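Local coordinates for spindle pole body-associated protein VIK1 (Saccharomyces cerevisiae, PDB 2O0A) that partners the minus end-directed motor KAR3 in a Kinesin-14 heterodimer, recruiting it to microtubules and targeting it to the spindle pole body during vegetative growth, at residues R14-I19 with F61-P66; T25-A30 with S81-M86; Y29-E34 with L68-D73; D73-Q78 with F265-L270. All blocks are in the same frame, centred on the assembly; numbering follows the deposited sequence. Where two conformers were deposited one is given.

Contact 1 of 4, residues R14-I19 with F61-P66; sequences RLENSI and FNRVIP
The carboxylate of E16 meets the guanidinium edge of R63, its CD lying in the guanidinium plane, while the two flat groups are turned 47° from each other. This salt bridge ties helix 4-23 to strand 63-66, which pairs with strand 27-32 in the central sheet of this C-terminal, kinesin-like motor homology domain. The grip is side-on, through NE and NH2, one nitrogen to each carboxylate oxygen. R63 NE donates almost straight to E16 OE1 at 3.0 Å, on the syn side, though 26° out of the carboxylate plane. R63 NH2 also lies 3.0 Å from E16 OE2, but it comes from above the carboxylate plane and its N-H...O angle is only 139°. A bend at chi3 swings the R63 guanidinium across the extended E16 chain. E16 OE2 is also hydrogen-bonded to S12 and salt-bridged to R13, so two arginines converge on one carboxylate at the protein surface. Beside this pair a water donates to both segments, 2.7 Å from E16 OE1 and 2.7 Å from N62 O.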
loop_
_atom_site.group_PDB
_atom_site.type_symbol
_atom_site.label_atom_id
_atom_site.label_comp_id
_atom_site.label_asym_id
_atom_site.label_seq_id
_atom_site.Cartn_x
_atom_site.Cartn_y
_atom_site.Cartn_z
ATOM N N ARG A 14 13.970 -1.562 11.814
ATOM C CA ARG A 14 15.103 -1.952 10.980
ATOM C C ARG A 14 15.373 -3.450 11.091
ATOM O O ARG A 14 15.578 -4.124 10.075
ATOM C CB ARG A 14 16.339 -1.137 11.353
ATOM C CG ARG A 14 16.295 0.282 10.810
ATOM C CD ARG A 14 17.538 1.072 11.219
ATOM N NE ARG A 14 17.385 2.512 11.009
ATOM C CZ ARG A 14 18.235 3.433 11.460
ATOM N NH1 ARG A 14 19.309 3.077 12.156
ATOM N NH2 ARG A 14 18.009 4.715 11.215
ATOM N N LEU A 15 15.353 -3.977 12.316
ATOM C CA LEU A 15 15.573 -5.413 12.531
ATOM C C LEU A 15 14.436 -6.259 11.944
ATOM O O LEU A 15 14.673 -7.316 11.346
ATOM C CB LEU A 15 15.764 -5.726 14.027
ATOM C CG LEU A 15 17.063 -5.343 14.751
ATOM C CD1 LEU A 15 16.954 -5.712 16.227
ATOM C CD2 LEU A 15 18.270 -6.045 14.143
ATOM N N GLU A 16 13.200 -5.778 12.083
ATOM C CA GLU A 16 12.048 -6.501 11.548
ATOM C C GLU A 16 12.143 -6.620 10.047
ATOM O O GLU A 16 11.879 -7.678 9.475
ATOM C CB GLU A 16 10.765 -5.769 11.891
ATOM C CG GLU A 16 10.392 -5.825 13.341
ATOM C CD GLU A 16 9.322 -4.815 13.695
ATOM O OE1 GLU A 16 8.272 -4.751 12.979
ATOM O OE2 GLU A 16 9.536 -4.088 14.691
ATOM N N ASN A 17 12.505 -5.518 9.399
ATOM C CA ASN A 17 12.636 -5.521 7.946
ATOM C C ASN A 17 13.723 -6.485 7.468
ATOM O O ASN A 17 13.563 -7.145 6.442
ATOM C CB ASN A 17 12.917 -4.112 7.437
ATOM C CG ASN A 17 12.859 -4.035 5.939
ATOM O OD1 ASN A 17 11.785 -4.161 5.349
ATOM N ND2 ASN A 17 14.019 -3.880 5.302
ATOM N N SER A 18 14.813 -6.570 8.228
ATOM C CA SER A 18 15.909 -7.467 7.876
ATOM C C SER A 18 15.460 -8.923 7.976
ATOM O O SER A 18 15.785 -9.728 7.112
ATOM C CB SER A 18 17.112 -7.209 8.778
ATOM O OG SER A 18 18.189 -8.066 8.424
ATOM N N ILE A 19 14.688 -9.245 9.012
ATOM C CA ILE A 19 14.186 -10.611 9.208
ATOM C C ILE A 19 13.260 -10.986 8.056
ATOM O O ILE A 19 13.334 -12.075 7.519
ATOM C CB ILE A 19 13.503 -10.779 10.587
ATOM C CG1 ILE A 19 14.550 -10.596 11.693
ATOM C CG2 ILE A 19 12.791 -12.147 10.695
ATOM C CD1 ILE A 19 14.006 -10.446 13.083
ATOM N N PHE A 61 0.383 -11.203 11.427
ATOM C CA PHE A 61 0.796 -10.160 10.496
ATOM C C PHE A 61 2.234 -9.815 10.829
ATOM O O PHE A 61 2.708 -10.084 11.939
ATOM C CB PHE A 61 -0.061 -8.917 10.700
ATOM C CG PHE A 61 -1.504 -9.104 10.310
ATOM C CD1 PHE A 61 -1.939 -8.747 9.043
ATOM C CD2 PHE A 61 -2.416 -9.641 11.213
ATOM C CE1 PHE A 61 -3.259 -8.929 8.673
ATOM C CE2 PHE A 61 -3.749 -9.831 10.852
ATOM C CZ PHE A 61 -4.170 -9.467 9.580
ATOM N N ASN A 62 2.942 -9.191 9.891
ATOM C CA ASN A 62 4.278 -8.731 10.237
ATOM C C ASN A 62 4.226 -7.769 11.424
ATOM O O ASN A 62 5.088 -7.808 12.319
ATOM C CB ASN A 62 4.975 -8.128 9.014
ATOM C CG ASN A 62 5.172 -9.153 7.911
ATOM O OD1 ASN A 62 4.546 -9.070 6.873
ATOM N ND2 ASN A 62 5.996 -10.163 8.168
ATOM N N ARG A 63 3.201 -6.924 11.449
ATOM C CA ARG A 63 2.924 -6.064 12.590
ATOM C C ARG A 63 1.452 -5.662 12.541
ATOM O O ARG A 63 0.887 -5.500 11.454
ATOM C CB ARG A 63 3.843 -4.835 12.570
ATOM C CG ARG A 63 3.637 -3.867 13.721
ATOM C CD ARG A 63 4.869 -3.037 13.988
ATOM N NE ARG A 63 5.984 -3.783 14.590
ATOM C CZ ARG A 63 6.070 -4.109 15.879
ATOM N NH1 ARG A 63 5.101 -3.784 16.729
ATOM N NH2 ARG A 63 7.137 -4.765 16.322
ATOM N N VAL A 64 0.850 -5.533 13.721
ATOM C CA VAL A 64 -0.498 -4.990 13.917
ATOM C C VAL A 64 -0.333 -3.600 14.507
ATOM O O VAL A 64 0.266 -3.405 15.571
ATOM C CB VAL A 64 -1.358 -5.909 14.829
ATOM C CG1 VAL A 64 -2.681 -5.228 15.184
ATOM C CG2 VAL A 64 -1.590 -7.223 14.114
ATOM N N ILE A 65 -0.832 -2.614 13.776
ATOM C CA ILE A 65 -0.576 -1.221 14.067
ATOM C C ILE A 65 -1.852 -0.532 14.522
ATOM O O ILE A 65 -2.814 -0.480 13.769
ATOM C CB ILE A 65 -0.036 -0.507 12.782
ATOM C CG1 ILE A 65 1.269 -1.157 12.313
ATOM C CG2 ILE A 65 0.160 0.972 13.025
ATOM C CD1 ILE A 65 1.619 -0.837 10.851
ATOM N N PRO A 66 -1.860 0.024 15.744
ATOM C CA PRO A 66 -3.071 0.686 16.230
ATOM C C PRO A 66 -3.209 2.128 15.739
ATOM O O PRO A 66 -2.384 2.983 16.071
ATOM C CB PRO A 66 -2.900 0.637 17.754
ATOM C CG PRO A 66 -1.415 0.642 17.958
ATOM C CD PRO A 66 -0.768 0.056 16.734
HETATM O O HOH W 1 7.664 -7.136 11.834
#

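Contact 2 of 4, residues T25-A30 with S81-M86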
loop_
_atom_site.group_PDB
_atom_site.type_symbol
_atom_site.label_atom_id
_atom_site.label_comp_id
_atom_site.label_asym_id
_atom_site.label_seq_id
_atom_site.Cartn_x
_atom_site.Cartn_y
_atom_site.Cartn_z
ATOM N N THR A 25 9.624 -13.452 3.286
ATOM C CA THR A 25 8.238 -13.341 3.715
ATOM C C THR A 25 7.503 -12.279 2.896
ATOM O O THR A 25 8.078 -11.237 2.573
ATOM C CB THR A 25 8.156 -12.935 5.210
ATOM O OG1 THR A 25 9.136 -13.660 5.969
ATOM C CG2 THR A 25 6.781 -13.242 5.760
ATOM N N MET A 26 6.244 -12.557 2.572
ATOM C CA MET A 26 5.394 -11.574 1.902
ATOM C C MET A 26 4.839 -10.616 2.957
ATOM O O MET A 26 4.145 -11.039 3.891
ATOM C CB MET A 26 4.258 -12.259 1.133
ATOM C CG MET A 26 3.268 -11.293 0.508
ATOM S SD MET A 26 4.063 -10.175 -0.666
ATOM C CE MET A 26 4.411 -11.297 -2.005
ATOM N N ARG A 27 5.152 -9.327 2.808
ATOM C CA ARG A 27 4.771 -8.323 3.799
ATOM C C ARG A 27 3.265 -8.126 3.842
ATOM O O ARG A 27 2.623 -7.885 2.814
ATOM C CB ARG A 27 5.452 -6.988 3.483
ATOM C CG ARG A 27 6.901 -6.941 3.859
ATOM C CD ARG A 27 7.581 -5.707 3.279
ATOM N NE ARG A 27 8.987 -5.679 3.669
ATOM C CZ ARG A 27 9.951 -6.352 3.048
ATOM N NH1 ARG A 27 9.672 -7.135 2.011
ATOM N NH2 ARG A 27 11.199 -6.256 3.473
ATOM N N CYS A 28 2.707 -8.250 5.048
ATOM C CA CYS A 28 1.274 -8.054 5.282
ATOM C C CYS A 28 1.085 -7.463 6.673
ATOM O O CYS A 28 1.425 -8.075 7.693
ATOM C CB CYS A 28 0.514 -9.362 5.113
ATOM S SG CYS A 28 -1.275 -9.186 5.168
ATOM N N TYR A 29 0.594 -6.228 6.697
ATOM C CA TYR A 29 0.451 -5.464 7.918
ATOM C C TYR A 29 -1.000 -5.140 8.148
ATOM O O TYR A 29 -1.711 -4.874 7.191
ATOM C CB TYR A 29 1.230 -4.157 7.770
ATOM C CG TYR A 29 2.730 -4.359 7.839
ATOM C CD1 TYR A 29 3.422 -3.989 8.981
ATOM C CD2 TYR A 29 3.454 -4.913 6.762
ATOM C CE1 TYR A 29 4.803 -4.158 9.070
ATOM C CE2 TYR A 29 4.837 -5.087 6.845
ATOM C CZ TYR A 29 5.490 -4.709 7.994
ATOM O OH TYR A 29 6.858 -4.870 8.093
ATOM N N ALA A 30 -1.441 -5.173 9.407
ATOM C CA ALA A 30 -2.805 -4.767 9.746
ATOM C C ALA A 30 -2.762 -3.406 10.412
ATOM O O ALA A 30 -2.003 -3.201 11.363
ATOM C CB ALA A 30 -3.445 -5.795 10.689
ATOM N N SER A 81 8.618 3.475 6.381
ATOM C CA SER A 81 9.814 4.105 5.808
ATOM C C SER A 81 11.025 3.179 5.655
ATOM O O SER A 81 11.803 3.340 4.721
ATOM C CB SER A 81 10.211 5.358 6.598
ATOM O OG SER A 81 10.668 4.997 7.875
ATOM N N VAL A 82 11.205 2.211 6.549
ATOM C CA VAL A 82 12.333 1.282 6.396
ATOM C C VAL A 82 12.236 0.454 5.096
ATOM O O VAL A 82 13.212 0.325 4.339
ATOM C CB VAL A 82 12.485 0.367 7.636
ATOM C CG1 VAL A 82 13.595 -0.637 7.413
ATOM C CG2 VAL A 82 12.742 1.205 8.897
ATOM N N TYR A 83 11.049 -0.087 4.829
ATOM C CA TYR A 83 10.781 -0.782 3.574
ATOM C C TYR A 83 10.980 0.143 2.363
ATOM O O TYR A 83 11.649 -0.215 1.385
ATOM C CB TYR A 83 9.348 -1.299 3.620
ATOM C CG TYR A 83 8.747 -1.707 2.301
ATOM C CD1 TYR A 83 9.090 -2.915 1.705
ATOM C CD2 TYR A 83 7.823 -0.881 1.637
ATOM C CE1 TYR A 83 8.533 -3.314 0.502
ATOM C CE2 TYR A 83 7.244 -1.268 0.430
ATOM C CZ TYR A 83 7.599 -2.488 -0.137
ATOM O OH TYR A 83 7.052 -2.922 -1.307
ATOM N N HIS A 84 10.369 1.325 2.424
ATOM C CA HIS A 84 10.465 2.291 1.345
ATOM C C HIS A 84 11.914 2.653 1.045
ATOM O O HIS A 84 12.332 2.607 -0.107
ATOM C CB HIS A 84 9.660 3.536 1.723
ATOM C CG HIS A 84 9.902 4.708 0.829
ATOM N ND1 HIS A 84 9.251 4.883 -0.370
ATOM C CD2 HIS A 84 10.742 5.763 0.961
ATOM C CE1 HIS A 84 9.674 6.001 -0.939
ATOM N NE2 HIS A 84 10.573 6.556 -0.147
ATOM N N ASP A 85 12.665 2.971 2.090
ATOM C CA ASP A 85 14.060 3.378 1.932
ATOM C C ASP A 85 14.881 2.244 1.339
ATOM O O ASP A 85 15.702 2.473 0.452
ATOM C CB ASP A 85 14.663 3.822 3.265
ATOM C CG ASP A 85 14.134 5.164 3.746
ATOM O OD1 ASP A 85 13.476 5.891 2.964
ATOM O OD2 ASP A 85 14.409 5.499 4.916
ATOM N N MET A 86 14.618 1.019 1.790
ATOM C CA MET A 86 15.334 -0.144 1.277
ATOM C C MET A 86 15.089 -0.316 -0.215
ATOM O O MET A 86 16.035 -0.479 -0.991
ATOM C CB MET A 86 14.916 -1.400 2.033
ATOM C CG MET A 86 15.534 -2.665 1.449
ATOM S SD MET A 86 14.690 -4.191 1.949
ATOM C CE MET A 86 13.173 -4.059 1.031
#
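Y83 CD1 sits over one face of the R27 guanidinium, 3.4 Å above its plane and off toward the rim of that group. The guanidinium and ring planes are tilted 40° to each other, so the groups slant together rather than lying flat. The tight part of the contact is buried and runs back along the arginine: R27 NE is 3.4 Å from Y83 CD1, and R27 CD follows at 3.5 Å from the same atom. R27 stays extended from CG to NE (chi2 169°, chi3 180°), which carries its charged end across from the strand to the helix. On the looser, partly exposed side, M86 approaches from the opposite direction, and its CE reaches R27 NH2 at 3.8 Å. The polar ends are held by residues beyond the contact. R27 NH2 makes a salt bridge with E21 and a hydrogen bond to N17 OD1, both on helix 4-23, while Y83 OH is hydrogen-bonded to N95 O. R27 therefore sits where three elements of the motor fold converge: its backbone pairs with F266 of strand 265-270, its side chain touches I20 of helix 4-23, and helix 72-89 supplies Y83 and M86. The next residue along the strand, C28, packs instead against helix 276-289.

Contact 3 of 4, residues Y29-E34 with L68-D73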
loop_
_atom_site.group_PDB
_atom_site.type_symbol
_atom_site.label_atom_id
_atom_site.label_comp_id
_atom_site.label_asym_id
_atom_site.label_seq_id
_atom_site.Cartn_x
_atom_site.Cartn_y
_atom_site.Cartn_z
ATOM N N TYR A 29 0.594 -6.228 6.697
ATOM C CA TYR A 29 0.451 -5.464 7.918
ATOM C C TYR A 29 -1.000 -5.140 8.148
ATOM O O TYR A 29 -1.711 -4.874 7.191
ATOM C CB TYR A 29 1.230 -4.157 7.770
ATOM C CG TYR A 29 2.730 -4.359 7.839
ATOM C CD1 TYR A 29 3.422 -3.989 8.981
ATOM C CD2 TYR A 29 3.454 -4.913 6.762
ATOM C CE1 TYR A 29 4.803 -4.158 9.070
ATOM C CE2 TYR A 29 4.837 -5.087 6.845
ATOM C CZ TYR A 29 5.490 -4.709 7.994
ATOM O OH TYR A 29 6.858 -4.870 8.093
ATOM N N ALA A 30 -1.441 -5.173 9.407
ATOM C CA ALA A 30 -2.805 -4.767 9.746
ATOM C C ALA A 30 -2.762 -3.406 10.412
ATOM O O ALA A 30 -2.003 -3.201 11.363
ATOM C CB ALA A 30 -3.445 -5.795 10.689
ATOM N N TYR A 31 -3.562 -2.472 9.914
ATOM C CA TYR A 31 -3.639 -1.132 10.467
ATOM C C TYR A 31 -5.066 -1.016 10.989
ATOM O O TYR A 31 -6.014 -0.963 10.208
ATOM C CB TYR A 31 -3.343 -0.139 9.342
ATOM C CG TYR A 31 -3.068 1.297 9.722
ATOM C CD1 TYR A 31 -2.776 1.680 11.039
ATOM C CD2 TYR A 31 -3.037 2.279 8.737
ATOM C CE1 TYR A 31 -2.511 3.013 11.353
ATOM C CE2 TYR A 31 -2.763 3.593 9.034
ATOM C CZ TYR A 31 -2.493 3.961 10.340
ATOM O OH TYR A 31 -2.246 5.292 10.592
ATOM N N VAL A 32 -5.220 -0.992 12.307
ATOM C CA VAL A 32 -6.520 -1.335 12.897
ATOM C C VAL A 32 -7.117 -0.212 13.727
ATOM O O VAL A 32 -6.385 0.497 14.428
ATOM C CB VAL A 32 -6.434 -2.640 13.749
ATOM C CG1 VAL A 32 -5.873 -3.812 12.939
ATOM C CG2 VAL A 32 -5.650 -2.420 15.044
ATOM N N MET A 33 -8.440 -0.052 13.644
ATOM C CA MET A 33 -9.171 0.859 14.523
ATOM C C MET A 33 -9.923 0.026 15.569
ATOM O O MET A 33 -11.094 -0.303 15.371
ATOM C CB MET A 33 -10.135 1.744 13.725
ATOM C CG MET A 33 -9.435 2.841 12.969
ATOM S SD MET A 33 -8.973 4.176 14.076
ATOM C CE MET A 33 -10.174 5.413 13.601
ATOM N N GLU A 34 -9.210 -0.343 16.643
ATOM C CA GLU A 34 -9.694 -1.300 17.638
ATOM C C GLU A 34 -11.059 -0.884 18.198
ATOM O O GLU A 34 -11.934 -1.728 18.419
ATOM C CB GLU A 34 -8.675 -1.492 18.782
ATOM C CG GLU A 34 -9.183 -2.450 19.868
ATOM C CD GLU A 34 -8.163 -2.821 20.914
ATOM O OE1 GLU A 34 -6.953 -2.604 20.717
ATOM O OE2 GLU A 34 -8.592 -3.370 21.943
ATOM N N LEU A 68 -5.279 4.438 16.685
ATOM C CA LEU A 68 -5.439 5.448 17.735
ATOM C C LEU A 68 -4.092 5.915 18.273
ATOM O O LEU A 68 -4.001 6.985 18.872
ATOM C CB LEU A 68 -6.331 4.949 18.878
ATOM C CG LEU A 68 -5.910 3.680 19.618
ATOM C CD1 LEU A 68 -4.826 3.966 20.654
ATOM C CD2 LEU A 68 -7.135 3.035 20.276
ATOM N N LYS A 69 -3.048 5.115 18.040
ATOM C CA LYS A 69 -1.691 5.465 18.449
ATOM C C LYS A 69 -0.849 6.002 17.282
ATOM O O LYS A 69 0.023 6.844 17.481
ATOM C CB LYS A 69 -1.001 4.256 19.093
ATOM C CG LYS A 69 0.484 4.443 19.322
ATOM C CD LYS A 69 1.002 3.748 20.561
ATOM C CE LYS A 69 0.942 2.253 20.466
ATOM N NZ LYS A 69 2.063 1.669 21.245
ATOM N N VAL A 70 -1.113 5.492 16.074
ATOM C CA VAL A 70 -0.295 5.810 14.899
ATOM C C VAL A 70 -1.172 6.454 13.819
ATOM O O VAL A 70 -1.981 5.782 13.178
ATOM C CB VAL A 70 0.427 4.537 14.359
ATOM C CG1 VAL A 70 1.276 4.872 13.146
ATOM C CG2 VAL A 70 1.274 3.874 15.447
ATOM N N SER A 71 -1.032 7.775 13.649
ATOM C CA SER A 71 -1.732 8.527 12.600
ATOM C C SER A 71 -1.185 8.112 11.250
ATOM O O SER A 71 -0.114 7.510 11.194
ATOM C CB SER A 71 -1.467 10.015 12.754
ATOM O OG SER A 71 -0.086 10.289 12.548
ATOM N N GLU A 72 -1.882 8.485 10.184
ATOM C CA GLU A 72 -1.411 8.114 8.838
ATOM C C GLU A 72 -0.035 8.689 8.507
ATOM O O GLU A 72 0.801 7.997 7.958
ATOM C CB GLU A 72 -2.503 8.325 7.790
ATOM C CG GLU A 72 -3.568 7.273 8.131
ATOM C CD GLU A 72 -4.876 7.352 7.408
ATOM O OE1 GLU A 72 -5.082 8.277 6.604
ATOM O OE2 GLU A 72 -5.722 6.457 7.680
ATOM N N ASP A 73 0.237 9.921 8.927
ATOM C CA ASP A 73 1.584 10.481 8.755
ATOM C C ASP A 73 2.656 9.663 9.491
ATOM O O ASP A 73 3.757 9.437 8.953
ATOM C CB ASP A 73 1.624 11.918 9.271
ATOM C CG ASP A 73 0.843 12.891 8.415
ATOM O OD1 ASP A 73 0.539 12.608 7.231
ATOM O OD2 ASP A 73 0.552 13.991 8.938
HETATM O O HOH W 2 -7.298 2.349 16.915
#
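Strand 27-32 approaches the loop that enters helix 72-89 with Y31 and V70 nearest, their CA atoms 8.9 Å apart. In this kinesin-like fold the loop begins the beta-alpha-beta crossover from strand 63-66 through helix 72-89 to strand 94-99. Y31 spans the gap. Its OH donates to V70 O at 2.6 Å, approaching from 39° above the carbonyl plane with a C=O...O angle of 133°, and V70 O lies at the edge of the phenol ring. Setting CG anti to the backbone N (chi1 -167°) sends the Y31 ring toward the helix start, where the phenol oxygen comes 3.4 Å from E72 CG. That methylene also borders the ring edge, 3.9 Å from Y31 CE2. The E72 carboxylate serves other partners: OE1 is hydrogen-bonded to S106, and OE2 makes a weak bond to a 1,2-ethanediol. Between V70 and E72, S71 is the N-cap, its OG bonded to K74 N. Near the far end of the contact a water joins the two backbones, donating to V32 O at 3.2 Å and accepting from L68 N at 2.9 Å.

Contact 4 of 4, residues D73-Q78 with F265-L270; sequences DKFFTQ and FFLLNL. With EDO (1,2-ethanediol), chain B.
Both F75 and L267 hold CG anti to the backbone N (chi1 169° and -178°), which points helix and strand side chains at each other from opposite directions. They are part of the core between helix 72-89 and the central sheet of the kinesin-like motor fold. Both methyls of L267 touch the end of the F75 ring: CD1 is 3.8 Å from F75 CE1, and CD2 is 3.9 Å from F75 CZ. F265 fills in at the ring edge, with its CE2 4.1 Å from F75 CZ. On the helix itself, F75 CD2 stands 3.6 Å above the centre of the F76 ring, so one phenylalanine presents its edge to its neighbour. F265 also stacks on Y29, and Y31 meets F75, extending the aromatic layer along strand 27-32. Two residues on from L267, N269 brings a polar side chain to the strand. N269 ND2 is held by L99 O, while N269 OD1 accepts a hydrogen bond of 3.0 Å from O1 of a 1,2-ethanediol that probably came from the crystallisation liquor.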
loop_
_atom_site.group_PDB
_atom_site.type_symbol
_atom_site.label_atom_id
_atom_site.label_comp_id
_atom_site.label_asym_id
_atom_site.label_seq_id
_atom_site.Cartn_x
_atom_site.Cartn_y
_atom_site.Cartn_z
ATOM N N ASP A 73 0.237 9.921 8.927
ATOM C CA ASP A 73 1.584 10.481 8.755
ATOM C C ASP A 73 2.656 9.663 9.491
ATOM O O ASP A 73 3.757 9.437 8.953
ATOM C CB ASP A 73 1.624 11.918 9.271
ATOM C CG ASP A 73 0.843 12.891 8.415
ATOM O OD1 ASP A 73 0.539 12.608 7.231
ATOM O OD2 ASP A 73 0.552 13.991 8.938
ATOM N N LYS A 74 2.363 9.249 10.730
ATOM C CA LYS A 74 3.291 8.416 11.507
ATOM C C LYS A 74 3.425 7.005 10.930
ATOM O O LYS A 74 4.505 6.394 10.970
ATOM C CB LYS A 74 2.849 8.358 12.975
ATOM C CG LYS A 74 3.864 7.676 13.868
ATOM C CD LYS A 74 3.546 7.879 15.342
ATOM C CE LYS A 74 3.892 9.294 15.772
ATOM N NZ LYS A 74 5.352 9.584 15.678
ATOM N N PHE A 75 2.336 6.491 10.360
ATOM C CA PHE A 75 2.425 5.201 9.661
ATOM C C PHE A 75 3.560 5.256 8.638
ATOM O O PHE A 75 4.398 4.370 8.580
ATOM C CB PHE A 75 1.119 4.786 8.959
ATOM C CG PHE A 75 1.315 3.607 8.052
ATOM C CD1 PHE A 75 1.375 2.321 8.575
ATOM C CD2 PHE A 75 1.507 3.784 6.682
ATOM C CE1 PHE A 75 1.608 1.224 7.745
ATOM C CE2 PHE A 75 1.741 2.696 5.845
ATOM C CZ PHE A 75 1.790 1.412 6.389
ATOM N N PHE A 76 3.579 6.299 7.829
ATOM C CA PHE A 76 4.597 6.361 6.799
ATOM C C PHE A 76 5.998 6.571 7.346
ATOM O O PHE A 76 6.921 5.862 6.948
ATOM C CB PHE A 76 4.194 7.392 5.741
ATOM C CG PHE A 76 3.087 6.894 4.877
ATOM C CD1 PHE A 76 3.301 5.813 4.033
ATOM C CD2 PHE A 76 1.803 7.413 4.986
ATOM C CE1 PHE A 76 2.272 5.281 3.271
ATOM C CE2 PHE A 76 0.772 6.885 4.213
ATOM C CZ PHE A 76 1.014 5.818 3.356
ATOM N N THR A 77 6.155 7.506 8.278
ATOM C CA THR A 77 7.500 7.792 8.814
ATOM C C THR A 77 8.066 6.688 9.715
ATOM O O THR A 77 9.278 6.438 9.716
ATOM C CB THR A 77 7.543 9.147 9.558
ATOM O OG1 THR A 77 6.616 9.140 10.647
ATOM C CG2 THR A 77 7.158 10.267 8.632
ATOM N N GLN A 78 7.195 6.035 10.480
ATOM C CA GLN A 78 7.606 5.057 11.492
ATOM C C GLN A 78 7.514 3.615 11.005
ATOM O O GLN A 78 8.404 2.800 11.258
ATOM C CB GLN A 78 6.745 5.265 12.745
ATOM C CG GLN A 78 6.896 4.263 13.878
ATOM C CD GLN A 78 6.011 4.655 15.049
ATOM O OE1 GLN A 78 6.195 5.721 15.653
ATOM N NE2 GLN A 78 5.038 3.817 15.361
ATOM N N PHE A 265 4.095 -4.814 -0.454
ATOM C CA PHE A 265 3.758 -4.536 0.934
ATOM C C PHE A 265 2.241 -4.467 0.980
ATOM O O PHE A 265 1.648 -3.517 0.451
ATOM C CB PHE A 265 4.374 -3.178 1.317
ATOM C CG PHE A 265 4.261 -2.792 2.783
ATOM C CD1 PHE A 265 5.424 -2.568 3.533
ATOM C CD2 PHE A 265 3.014 -2.546 3.393
ATOM C CE1 PHE A 265 5.365 -2.146 4.872
ATOM C CE2 PHE A 265 2.949 -2.141 4.738
ATOM C CZ PHE A 265 4.130 -1.934 5.474
ATOM N N PHE A 266 1.600 -5.460 1.602
ATOM C CA PHE A 266 0.139 -5.427 1.736
ATOM C C PHE A 266 -0.237 -4.753 3.040
ATOM O O PHE A 266 0.315 -5.067 4.094
ATOM C CB PHE A 266 -0.440 -6.845 1.683
ATOM C CG PHE A 266 -0.428 -7.452 0.307
ATOM C CD1 PHE A 266 -1.557 -7.371 -0.510
ATOM C CD2 PHE A 266 0.723 -8.078 -0.193
ATOM C CE1 PHE A 266 -1.542 -7.942 -1.798
ATOM C CE2 PHE A 266 0.733 -8.642 -1.485
ATOM C CZ PHE A 266 -0.395 -8.572 -2.274
ATOM N N LEU A 267 -1.197 -3.839 2.955
ATOM C CA LEU A 267 -1.687 -3.099 4.098
ATOM C C LEU A 267 -3.193 -3.344 4.210
ATOM O O LEU A 267 -3.946 -3.023 3.289
ATOM C CB LEU A 267 -1.396 -1.597 3.930
ATOM C CG LEU A 267 -1.841 -0.735 5.111
ATOM C CD1 LEU A 267 -1.108 -1.107 6.408
ATOM C CD2 LEU A 267 -1.667 0.771 4.798
ATOM N N LEU A 268 -3.613 -3.950 5.316
ATOM C CA LEU A 268 -5.034 -4.239 5.516
ATOM C C LEU A 268 -5.586 -3.284 6.549
ATOM O O LEU A 268 -5.184 -3.306 7.704
ATOM C CB LEU A 268 -5.255 -5.708 5.902
ATOM C CG LEU A 268 -5.305 -6.614 4.654
ATOM C CD1 LEU A 268 -3.966 -6.682 3.919
ATOM C CD2 LEU A 268 -5.734 -8.007 5.029
ATOM N N ASN A 269 -6.487 -2.417 6.110
ATOM C CA ASN A 269 -7.055 -1.396 6.988
ATOM C C ASN A 269 -8.344 -1.916 7.587
ATOM O O ASN A 269 -9.352 -2.043 6.884
ATOM C CB ASN A 269 -7.289 -0.087 6.224
ATOM C CG ASN A 269 -5.999 0.511 5.708
ATOM O OD1 ASN A 269 -5.249 1.154 6.457
ATOM N ND2 ASN A 269 -5.724 0.307 4.413
ATOM N N LEU A 270 -8.306 -2.208 8.884
ATOM C CA LEU A 270 -9.421 -2.873 9.555
ATOM C C LEU A 270 -10.126 -1.880 10.460
ATOM O O LEU A 270 -9.613 -1.499 11.506
ATOM C CB LEU A 270 -8.930 -4.097 10.342
ATOM C CG LEU A 270 -8.027 -5.139 9.665
ATOM C CD1 LEU A 270 -7.730 -6.260 10.644
ATOM C CD2 LEU A 270 -8.629 -5.700 8.360
HETATM C C1 EDO B . -6.605 2.288 9.435
HETATM O O1 EDO B . -6.439 3.161 8.319
HETATM C C2 EDO B . -8.090 1.932 9.567
HETATM O O2 EDO B . -8.874 2.962 8.933
#

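How the contacts relate
Along the chain, contact 3 uses the loop and first turn of helix 72-89, contact 4 the next turn and contact 2 a later one; contacts 2 and 3 face strand 27-32, contact 4 strand 265-270. Contact 1 brings in helix 4-23 and strand 63-66 at the side. Centres lie about 7 Å apart for contacts 1 and 2 and for contacts 3 and 4, but about 15 Å for contacts 2 and 3. Probable backbone bonds knit the strands: I65 N to A30 O at 2.7 Å, and L268 N to Y29 O at 2.8 Å. I65 CD1 of contact 1 lies 3.7 Å from F75 CE1 of contact 4. The domain lacks a nucleotide-binding site. The 1,2-ethanediol lies by E72 and N269, joining contacts 3 and 4.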